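Local coordinates for protein apical membrane antigen 1 (Toxoplasma gondii, PDB 3ZLE) that probably takes part in host cell invasion by the parasite, as an extracellular, sporozoite-expressed member of the AMA1 family, at residues V237-D240 and T241-V245; N252-E255 and C256-R259; G360-N364 and C365-V369. All coordinates share one frame; numbering follows the deposited sequence.

Contact 1: V237-D240 and T241-V245; sequences VPFD and TKTSV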
ATOM      1  N   VAL A 237     -24.557  -2.598   5.202  1.00 29.08           N
ATOM      2  CA  VAL A 237     -24.550  -1.271   5.719  1.00 27.33           C
ATOM      3  C   VAL A 237     -23.173  -0.658   5.674  1.00 24.60           C
ATOM      4  O   VAL A 237     -22.269  -1.135   6.332  1.00 31.72           O
ATOM      5  CB  VAL A 237     -25.231  -1.128   7.108  1.00 30.50           C
ATOM      6  CG1 VAL A 237     -26.091  -2.335   7.434  1.00 22.70           C
ATOM      7  CG2 VAL A 237     -24.222  -0.862   8.197  1.00 26.98           C
ATOM      8  N   PRO A 238     -23.032   0.436   4.907  1.00 28.23           N
ATOM      9  CA  PRO A 238     -21.706   0.981   4.615  1.00 25.61           C
ATOM     10  C   PRO A 238     -21.150   1.634   5.841  1.00 26.05           C
ATOM     11  O   PRO A 238     -21.900   2.166   6.641  1.00 35.44           O
ATOM     12  CB  PRO A 238     -21.976   2.065   3.502  1.00 24.47           C
ATOM     13  CG  PRO A 238     -23.458   2.297   3.513  1.00 23.77           C
ATOM     14  CD  PRO A 238     -24.113   1.054   4.077  1.00 24.08           C
ATOM     15  N   PHE A 239     -19.837   1.687   5.932  1.00 29.96           N
ATOM     16  CA  PHE A 239     -19.160   2.492   6.924  1.00 30.02           C
ATOM     17  C   PHE A 239     -19.290   3.970   6.608  1.00 34.89           C
ATOM     18  O   PHE A 239     -19.042   4.402   5.483  1.00 31.74           O
ATOM     19  CB  PHE A 239     -17.691   2.108   6.975  1.00 28.44           C
ATOM     20  CG  PHE A 239     -17.464   0.710   7.430  1.00 35.83           C
ATOM     21  CD1 PHE A 239     -17.448  -0.334   6.522  1.00 32.42           C
ATOM     22  CD2 PHE A 239     -17.257   0.432   8.769  1.00 36.33           C
ATOM     23  CE1 PHE A 239     -17.301  -1.643   6.952  1.00 27.61           C
ATOM     24  CE2 PHE A 239     -17.170  -0.869   9.212  1.00 33.97           C
ATOM     25  CZ  PHE A 239     -17.167  -1.910   8.292  1.00 25.53           C
ATOM     26  N   ASP A 240     -19.537   4.755   7.649  1.00 35.06           N
ATOM     27  CA  ASP A 240     -19.773   6.183   7.517  1.00 34.36           C
ATOM     28  C   ASP A 240     -19.270   6.880   8.771  1.00 38.71           C
ATOM     29  O   ASP A 240     -18.421   6.361   9.474  1.00 37.09           O
ATOM     30  CB  ASP A 240     -21.262   6.441   7.377  1.00 35.44           C
ATOM     31  CG  ASP A 240     -22.057   5.809   8.501  1.00 45.27           C
ATOM     32  OD1 ASP A 240     -21.453   5.442   9.556  1.00 37.15           O
ATOM     33  OD2 ASP A 240     -23.281   5.710   8.344  1.00 34.24           O
ATOM     34  N   THR A 241     -19.806   8.065   9.043  1.00 44.00           N
ATOM     35  CA  THR A 241     -19.452   8.806  10.248  1.00 44.85           C
ATOM     36  C   THR A 241     -19.613   7.972  11.548  1.00 42.98           C
ATOM     37  O   THR A 241     -18.730   7.975  12.412  1.00 45.10           O
ATOM     38  CB  THR A 241     -20.247  10.126  10.325  1.00 44.09           C
ATOM     39  OG1 THR A 241     -21.576   9.899   9.836  1.00 52.71           O
ATOM     40  CG2 THR A 241     -19.573  11.213   9.437  1.00 39.27           C
ATOM     41  N   LYS A 242     -20.664   7.162  11.619  1.00 47.42           N
ATOM     42  CA  LYS A 242     -20.964   6.420  12.838  1.00 49.55           C
ATOM     43  C   LYS A 242     -19.850   5.446  13.219  1.00 55.36           C
ATOM     44  O   LYS A 242     -19.505   5.310  14.388  1.00 47.65           O
ATOM     45  CB  LYS A 242     -22.299   5.674  12.706  1.00 65.89           C
ATOM     46  CG  LYS A 242     -23.538   6.516  13.009  1.00 74.82           C
ATOM     47  CD  LYS A 242     -23.339   7.454  14.208  1.00 97.48           C
ATOM     48  CE  LYS A 242     -22.735   6.750  15.428  1.00100.37           C
ATOM     49  NZ  LYS A 242     -23.462   5.507  15.826  1.00 89.88           N
ATOM     50  N   THR A 243     -19.265   4.800  12.213  1.00 60.42           N
ATOM     51  CA  THR A 243     -18.470   3.596  12.424  1.00 45.35           C
ATOM     52  C   THR A 243     -17.058   3.799  11.883  1.00 51.99           C
ATOM     53  O   THR A 243     -16.402   2.852  11.450  1.00 46.08           O
ATOM     54  CB  THR A 243     -19.093   2.416  11.676  1.00 50.51           C
ATOM     55  OG1 THR A 243     -19.586   2.874  10.406  1.00 47.92           O
ATOM     56  CG2 THR A 243     -20.254   1.825  12.459  1.00 46.19           C
ATOM     57  N   SER A 244     -16.588   5.036  11.895  1.00 40.25           N
ATOM     58  CA  SER A 244     -15.287   5.317  11.355  1.00 39.19           C
ATOM     59  C   SER A 244     -14.346   5.987  12.334  1.00 41.32           C
ATOM     60  O   SER A 244     -14.746   6.479  13.368  1.00 45.77           O
ATOM     61  CB  SER A 244     -15.411   6.103  10.039  1.00 39.09           C
ATOM     62  OG  SER A 244     -16.076   5.286   9.058  1.00 35.86           O
ATOM     63  N   VAL A 245     -13.073   5.939  12.012  1.00 41.29           N
ATOM     64  CA  VAL A 245     -12.024   6.450  12.862  1.00 37.07           C
ATOM     65  C   VAL A 245     -11.834   7.952  12.565  1.00 46.48           C
ATOM     66  O   VAL A 245     -11.494   8.746  13.456  1.00 37.64           O
ATOM     67  CB  VAL A 245     -10.733   5.640  12.586  1.00 43.76           C
ATOM     68  CG1 VAL A 245      -9.542   6.527  12.239  1.00 42.05           C
ATOM     69  CG2 VAL A 245     -10.449   4.655  13.717  1.00 40.00           C
TER

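Contact 2: N252-E255 and C256-R259; sequences NKEE and CWKR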
ATOM      1  N   ASN A 252     -11.715  16.318  -3.010  1.00 38.90           N
ATOM      2  CA  ASN A 252     -11.953  15.375  -4.096  1.00 37.88           C
ATOM      3  C   ASN A 252     -11.385  13.996  -3.776  1.00 33.47           C
ATOM      4  O   ASN A 252     -10.647  13.825  -2.825  1.00 34.99           O
ATOM      5  CB  ASN A 252     -11.376  15.896  -5.413  1.00 35.98           C
ATOM      6  CG  ASN A 252      -9.904  16.219  -5.309  1.00 38.53           C
ATOM      7  OD1 ASN A 252      -9.123  15.428  -4.801  1.00 43.07           O
ATOM      8  ND2 ASN A 252      -9.542  17.434  -5.687  1.00 51.15           N
ATOM      9  N   LYS A 253     -11.817  13.011  -4.540  1.00 28.90           N
ATOM     10  CA  LYS A 253     -11.657  11.628  -4.168  1.00 30.42           C
ATOM     11  C   LYS A 253     -10.177  11.206  -4.081  1.00 25.06           C
ATOM     12  O   LYS A 253      -9.770  10.550  -3.135  1.00 26.57           O
ATOM     13  CB  LYS A 253     -12.457  10.746  -5.131  1.00 32.11           C
ATOM     14  CG  LYS A 253     -11.944  10.710  -6.563  1.00 25.74           C
ATOM     15  CD  LYS A 253     -13.042  10.129  -7.457  1.00 26.48           C
ATOM     16  CE  LYS A 253     -12.699  10.100  -8.935  1.00 26.36           C
ATOM     17  NZ  LYS A 253     -13.801   9.318  -9.619  1.00 31.60           N
ATOM     18  N   GLU A 254      -9.350  11.852  -4.876  1.00 23.74           N
ATOM     19  CA  GLU A 254      -7.926  11.562  -4.854  1.00 30.51           C
ATOM     20  C   GLU A 254      -7.280  11.993  -3.525  1.00 34.19           C
ATOM     21  O   GLU A 254      -6.292  11.376  -3.045  1.00 33.95           O
ATOM     22  CB  GLU A 254      -7.236  12.273  -6.026  1.00 29.79           C
ATOM     23  CG  GLU A 254      -5.742  12.503  -5.789  1.00 32.03           C
ATOM     24  CD  GLU A 254      -5.023  13.116  -6.998  1.00 46.15           C
ATOM     25  OE1 GLU A 254      -5.520  12.988  -8.164  1.00 41.88           O
ATOM     26  OE2 GLU A 254      -3.944  13.727  -6.774  1.00 42.92           O
ATOM     27  N   GLU A 255      -7.803  13.076  -2.957  1.00 29.21           N
ATOM     28  CA  GLU A 255      -7.349  13.543  -1.673  1.00 33.40           C
ATOM     29  C   GLU A 255      -7.706  12.475  -0.637  1.00 30.38           C
ATOM     30  O   GLU A 255      -6.887  12.129   0.191  1.00 27.50           O
ATOM     31  CB  GLU A 255      -7.993  14.915  -1.335  1.00 40.34           C
ATOM     32  CG  GLU A 255      -7.852  15.385   0.119  1.00 51.22           C
ATOM     33  CD  GLU A 255      -8.271  16.858   0.318  1.00 63.05           C
ATOM     34  OE1 GLU A 255      -8.099  17.671  -0.610  1.00 69.07           O
ATOM     35  OE2 GLU A 255      -8.768  17.208   1.404  1.00 52.40           O
ATOM     36  N   CYS A 256      -8.890  11.893  -0.753  1.00 28.69           N
ATOM     37  CA  CYS A 256      -9.279  10.790   0.124  1.00 35.23           C
ATOM     38  C   CYS A 256      -8.331   9.593  -0.033  1.00 34.18           C
ATOM     39  O   CYS A 256      -7.945   8.972   0.940  1.00 33.04           O
ATOM     40  CB  CYS A 256     -10.728  10.362  -0.128  1.00 29.38           C
ATOM     41  SG  CYS A 256     -11.361   9.085   0.997  1.00 34.21           S
ATOM     42  N   TRP A 257      -7.937   9.315  -1.261  1.00 28.03           N
ATOM     43  CA  TRP A 257      -7.057   8.203  -1.546  1.00 25.14           C
ATOM     44  C   TRP A 257      -5.679   8.394  -0.881  1.00 29.02           C
ATOM     45  O   TRP A 257      -5.122   7.476  -0.309  1.00 31.87           O
ATOM     46  CB  TRP A 257      -6.933   8.035  -3.070  1.00 21.08           C
ATOM     47  CG  TRP A 257      -5.823   7.092  -3.499  1.00 23.31           C
ATOM     48  CD1 TRP A 257      -5.825   5.736  -3.415  1.00 21.88           C
ATOM     49  CD2 TRP A 257      -4.545   7.463  -4.055  1.00 20.02           C
ATOM     50  NE1 TRP A 257      -4.630   5.226  -3.900  1.00 21.18           N
ATOM     51  CE2 TRP A 257      -3.834   6.264  -4.303  1.00 20.08           C
ATOM     52  CE3 TRP A 257      -3.971   8.681  -4.431  1.00 18.29           C
ATOM     53  CZ2 TRP A 257      -2.531   6.244  -4.869  1.00 21.33           C
ATOM     54  CZ3 TRP A 257      -2.676   8.667  -5.010  1.00 25.31           C
ATOM     55  CH2 TRP A 257      -2.009   7.450  -5.283  1.00 21.02           C
ATOM     56  N   LYS A 258      -5.175   9.616  -0.910  1.00 34.71           N
ATOM     57  CA  LYS A 258      -3.936   9.957  -0.223  1.00 32.42           C
ATOM     58  C   LYS A 258      -4.043   9.936   1.288  1.00 34.61           C
ATOM     59  O   LYS A 258      -3.073   9.621   1.983  1.00 33.73           O
ATOM     60  CB  LYS A 258      -3.477  11.317  -0.661  1.00 31.72           C
ATOM     61  CG  LYS A 258      -2.719  11.272  -1.948  1.00 38.75           C
ATOM     62  CD  LYS A 258      -2.363  12.656  -2.430  1.00 47.26           C
ATOM     63  CE  LYS A 258      -1.563  12.527  -3.697  1.00 45.00           C
ATOM     64  NZ  LYS A 258      -1.314  13.802  -4.384  1.00 38.81           N
ATOM     65  N   ARG A 259      -5.221  10.280   1.791  1.00 29.43           N
ATOM     66  CA  ARG A 259      -5.422  10.445   3.207  1.00 23.11           C
ATOM     67  C   ARG A 259      -5.407   9.122   3.927  1.00 27.72           C
ATOM     68  O   ARG A 259      -4.902   9.028   5.037  1.00 26.21           O
ATOM     69  CB  ARG A 259      -6.753  11.147   3.451  1.00 25.96           C
ATOM     70  CG  ARG A 259      -7.001  11.544   4.889  1.00 31.46           C
ATOM     71  CD  ARG A 259      -7.508  12.986   4.956  1.00 27.63           C
ATOM     72  NE  ARG A 259      -8.954  13.083   4.939  1.00 28.69           N
ATOM     73  CZ  ARG A 259      -9.638  14.119   4.421  1.00 31.93           C
ATOM     74  NH1 ARG A 259      -9.018  15.089   3.784  1.00 29.02           N
ATOM     75  NH2 ARG A 259     -10.945  14.171   4.545  1.00 26.09           N
TER
HETATM   76  O   HOH W   1      -1.595  14.628  -7.444  1.00 46.07           O

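Contact 3: G360-N364 and C365-V369; sequences GPCNN and CVQVV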
ATOM      1  N   GLY A 360     -34.195  -6.797   3.241  1.00 36.93           N
ATOM      2  CA  GLY A 360     -34.075  -6.450   4.661  1.00 38.59           C
ATOM      3  C   GLY A 360     -35.402  -6.493   5.419  1.00 37.54           C
ATOM      4  O   GLY A 360     -36.467  -6.676   4.830  1.00 39.14           O
ATOM      5  N   PRO A 361     -35.350  -6.327   6.739  1.00 42.70           N
ATOM      6  CA  PRO A 361     -36.605  -6.228   7.498  1.00 47.18           C
ATOM      7  C   PRO A 361     -37.265  -4.846   7.315  1.00 47.59           C
ATOM      8  O   PRO A 361     -36.556  -3.864   7.039  1.00 57.31           O
ATOM      9  CB  PRO A 361     -36.127  -6.410   8.945  1.00 39.84           C
ATOM     10  CG  PRO A 361     -34.712  -5.902   8.955  1.00 38.86           C
ATOM     11  CD  PRO A 361     -34.198  -5.851   7.527  1.00 35.88           C
ATOM     12  N   CYS A 362     -38.594  -4.765   7.436  1.00 55.47           N
ATOM     13  CA  CYS A 362     -39.290  -3.463   7.377  1.00 50.92           C
ATOM     14  C   CYS A 362     -39.082  -2.664   8.620  1.00 42.43           C
ATOM     15  O   CYS A 362     -39.607  -3.010   9.668  1.00 59.45           O
ATOM     16  CB  CYS A 362     -40.800  -3.618   7.199  1.00 60.64           C
ATOM     17  SG  CYS A 362     -41.365  -3.919   5.518  1.00 96.91           S
ATOM     18  N   ASN A 363     -38.449  -1.512   8.473  1.00 47.66           N
ATOM     19  CA  ASN A 363     -38.315  -0.559   9.564  1.00 57.34           C
ATOM     20  C   ASN A 363     -38.938   0.762   9.163  1.00 68.80           C
ATOM     21  O   ASN A 363     -38.470   1.418   8.233  1.00 65.73           O
ATOM     22  CB  ASN A 363     -36.846  -0.344   9.920  1.00 64.93           C
ATOM     23  CG  ASN A 363     -36.225  -1.554  10.579  1.00 73.67           C
ATOM     24  OD1 ASN A 363     -36.912  -2.340  11.234  1.00 83.09           O
ATOM     25  ND2 ASN A 363     -34.915  -1.710  10.418  1.00 73.01           N
ATOM     26  N   ASN A 364     -40.029   1.128   9.827  1.00 64.37           N
ATOM     27  CA  ASN A 364     -40.688   2.393   9.553  1.00 55.92           C
ATOM     28  C   ASN A 364     -41.133   2.488   8.107  1.00 45.62           C
ATOM     29  O   ASN A 364     -41.000   3.537   7.477  1.00 59.18           O
ATOM     30  CB  ASN A 364     -39.760   3.557   9.899  1.00 70.62           C
ATOM     31  CG  ASN A 364     -39.541   3.704  11.400  1.00 78.36           C
ATOM     32  OD1 ASN A 364     -38.981   2.818  12.051  1.00 74.31           O
ATOM     33  ND2 ASN A 364     -40.006   4.820  11.957  1.00 77.05           N
ATOM     34  N   CYS A 365     -41.551   1.356   7.563  1.00 39.03           N
ATOM     35  CA  CYS A 365     -42.151   1.277   6.234  1.00 42.81           C
ATOM     36  C   CYS A 365     -41.134   1.351   5.061  1.00 43.80           C
ATOM     37  O   CYS A 365     -41.516   1.268   3.878  1.00 42.85           O
ATOM     38  CB  CYS A 365     -43.307   2.291   6.090  1.00 62.40           C
ATOM     39  SG  CYS A 365     -44.785   1.930   7.119  1.00 59.70           S
ATOM     40  N   VAL A 366     -39.852   1.294   5.396  1.00 43.20           N
ATOM     41  CA  VAL A 366     -38.788   1.136   4.375  1.00 44.39           C
ATOM     42  C   VAL A 366     -37.949  -0.118   4.646  1.00 39.87           C
ATOM     43  O   VAL A 366     -37.465  -0.326   5.752  1.00 36.33           O
ATOM     44  CB  VAL A 366     -37.860   2.377   4.328  1.00 37.86           C
ATOM     45  CG1 VAL A 366     -36.742   2.175   3.312  1.00 40.46           C
ATOM     46  CG2 VAL A 366     -38.657   3.616   3.949  1.00 35.41           C
ATOM     47  N   GLN A 367     -37.811  -0.967   3.643  1.00 39.37           N
ATOM     48  CA  GLN A 367     -36.843  -2.066   3.710  1.00 36.62           C
ATOM     49  C   GLN A 367     -35.750  -1.892   2.642  1.00 41.11           C
ATOM     50  O   GLN A 367     -36.001  -1.288   1.596  1.00 36.00           O
ATOM     51  CB  GLN A 367     -37.557  -3.392   3.494  1.00 31.87           C
ATOM     52  CG  GLN A 367     -38.250  -3.516   2.150  1.00 32.20           C
ATOM     53  CD  GLN A 367     -39.051  -4.791   2.063  1.00 37.95           C
ATOM     54  OE1 GLN A 367     -38.920  -5.659   2.920  1.00 44.83           O
ATOM     55  NE2 GLN A 367     -39.858  -4.930   1.020  1.00 43.03           N
ATOM     56  N   VAL A 368     -34.558  -2.442   2.890  1.00 35.81           N
ATOM     57  CA  VAL A 368     -33.463  -2.393   1.912  1.00 25.67           C
ATOM     58  C   VAL A 368     -33.431  -3.680   1.096  1.00 31.16           C
ATOM     59  O   VAL A 368     -33.724  -4.750   1.617  1.00 40.23           O
ATOM     60  CB  VAL A 368     -32.126  -2.096   2.607  1.00 31.54           C
ATOM     61  CG1 VAL A 368     -30.983  -1.977   1.580  1.00 27.20           C
ATOM     62  CG2 VAL A 368     -32.250  -0.789   3.397  1.00 22.81           C
ATOM     63  N   VAL A 369     -33.366  -3.545  -0.224  1.00 29.39           N
ATOM     64  CA  VAL A 369     -33.512  -4.687  -1.115  1.00 28.02           C
ATOM     65  C   VAL A 369     -32.237  -4.706  -1.969  1.00 36.25           C
ATOM     66  O   VAL A 369     -31.754  -3.641  -2.375  1.00 39.68           O
ATOM     67  CB  VAL A 369     -34.807  -4.529  -1.986  1.00 34.56           C
ATOM     68  CG1 VAL A 369     -34.920  -5.589  -3.055  1.00 30.44           C
ATOM     69  CG2 VAL A 369     -36.049  -4.622  -1.114  1.00 32.07           C
TER
HETATM   70  O   HOH W   2     -34.263  -2.978   5.536  1.00 37.03           O

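Contact 1: V237-D240 and T241-V245
The backbone carbonyl of Asp240 takes two donors from the residues that follow it, closing a beta turn over Asp240-Thr243 in the link from strand 235-238 to strand 246-249. Thr243 N reaches Asp240 O at 3.3 Å from one face of the carbonyl plane. Ser244 OG comes from the opposite face and lies closer, 2.6 Å from Asp240 O, so the oxygen is gripped above and below its plane. The carboxylate adds an Asx turn, although a weak one: Lys242 N points a bent bond (128°) at Asp240 OD1, 2.8 Å away. Asp240 CG sits between its own backbone N and carbonyl carbon (chi1 54°), a torsion that folds the carboxylate back over the turn. A long, weak bond from Thr243 OG1 to the same Asp240 OD1 spans 3.3 Å. Phe239 is fixed from outside, its ring stacked on Phe320, while its carbonyl oxygen accepts a hydrogen bond from Asn305 ND2. The side chain of Phe239, just before the turn, crosses that of Thr243 at about a right angle, and Thr243 O lies at the edge of the phenyl ring, 3.7 Å from Phe239 CD2.

Contact 2: N252-E255 and C256-R259
The indole of Trp257 meets the carbonyl of Glu254 edge-on: Glu254 O lies in the plane of the ring system, 3.8 Å from Trp257 CE3. Beyond the two segments Tyr336 meets the indole with the ring planes at about 50°, and Trp257 NE1 gives its hydrogen to Gly340 O, which fixes the rotation of the ring. The second flat group, the guanidinium of Arg259, receives Glu255 at its edge. Glu255 OE2 stands 3.2 Å from Arg259 NH1 in a salt bridge whose hydrogen bond is weak and bent (123°); the carboxylate and guanidinium planes are 60° apart. Both ends have further partners: Arg259 NH2 bonds to Gln249 O, and Glu255 OE1 to Thr251. One residue earlier on the helix, Glu254 and Lys258 run side by side in the same direction, both extended beyond CG. Glu254 OE2 and Lys258 NZ are 3.6 Å apart, a long salt bridge reinforced by a water that donates to Glu254 OE2 and accepts from Lys258 NZ. Beneath these side chains run backbone bonds four residues apart, including Trp257 N to Lys253 O at 2.9 Å. Asn252 is the N-cap: its OD1 accepts Glu255 N at 3.3 Å, nearly along the C=O axis, so that the first turn starts with a side-chain acceptor. The cap and the i to i+4 ion pairs are ordinary helix features. More telling is Cys256, whose disulfide with Cys317 on strand 315-320 ties the helix to the adjacent antiparallel sheet, a helix-to-sheet link consistent with a PAN-like domain of the AMA1 family.

Contact 3: G360-N364 and C365-V369
Asn363 and Val366 face each other as an antiparallel hydrogen-bonded pair at the neck of a type I' beta turn, the tight turn of a two-residue hairpin. Val366 N to Asn363 O measures 3.2 Å and Asn363 N to Val366 O 3.1 Å, each donor standing above the carbonyl plane. The corner residues Asn364 and Cys365 both have positive phi, the left-handed backbone shape this turn requires. Gln367 is the side chain that leans on the opposing chain. Its CB points toward that chain and meets two consecutive carbonyls: Gln367 CB lies 3.7 Å from Gly360 O and equally far from Pro361 O. With CG between the backbone N and the carbonyl carbon (chi1 61°), the side chain then runs, extended, back alongside Gly360 and Cys362. Val366 rests on Ser381 of strand 376-383. The half-cystines Cys362 and Cys365 share one rotamer, SG opposite the carbonyl carbon, yet go to neighbouring partners: Cys362 is joined to Cys384 and Cys365 to Cys385. Two disulfides therefore tie the hairpin to the end of the chain, consistent with the small cystine-rich region that follows the PAN-like part in AMA1 proteins. Farther from the turn, Gly360 N donates to Val368 O along a straight 2.7 Å bond (166°). Between this bond and the turn a water replaces a direct backbone bond, donating to Pro361 O at 2.9 Å and accepting from Val368 N at 2.7 Å.

In the fold
The three contacts follow one another along the chain without touching. Contacts 1 and 2 lie in the AMA1 family region, their centres about 17 Å apart and their nearest atoms about 9 Å. Strand 246-249 connects them: the turn of contact 1 leads into it, and the helix of contact 2 follows it. Both also meet strand 315-320, contact 1 through Ser244, on Ala318 and Phe320, and through Phe239, stacked on Phe320; contact 2 through the Cys256-Cys317 disulfide. Contact 3 belongs to a separate three-stranded sheet near the C-terminus. It comes within about 7 Å of contact 1 at the nearest atoms, whereas its centre is about 33 Å from that of contact 2.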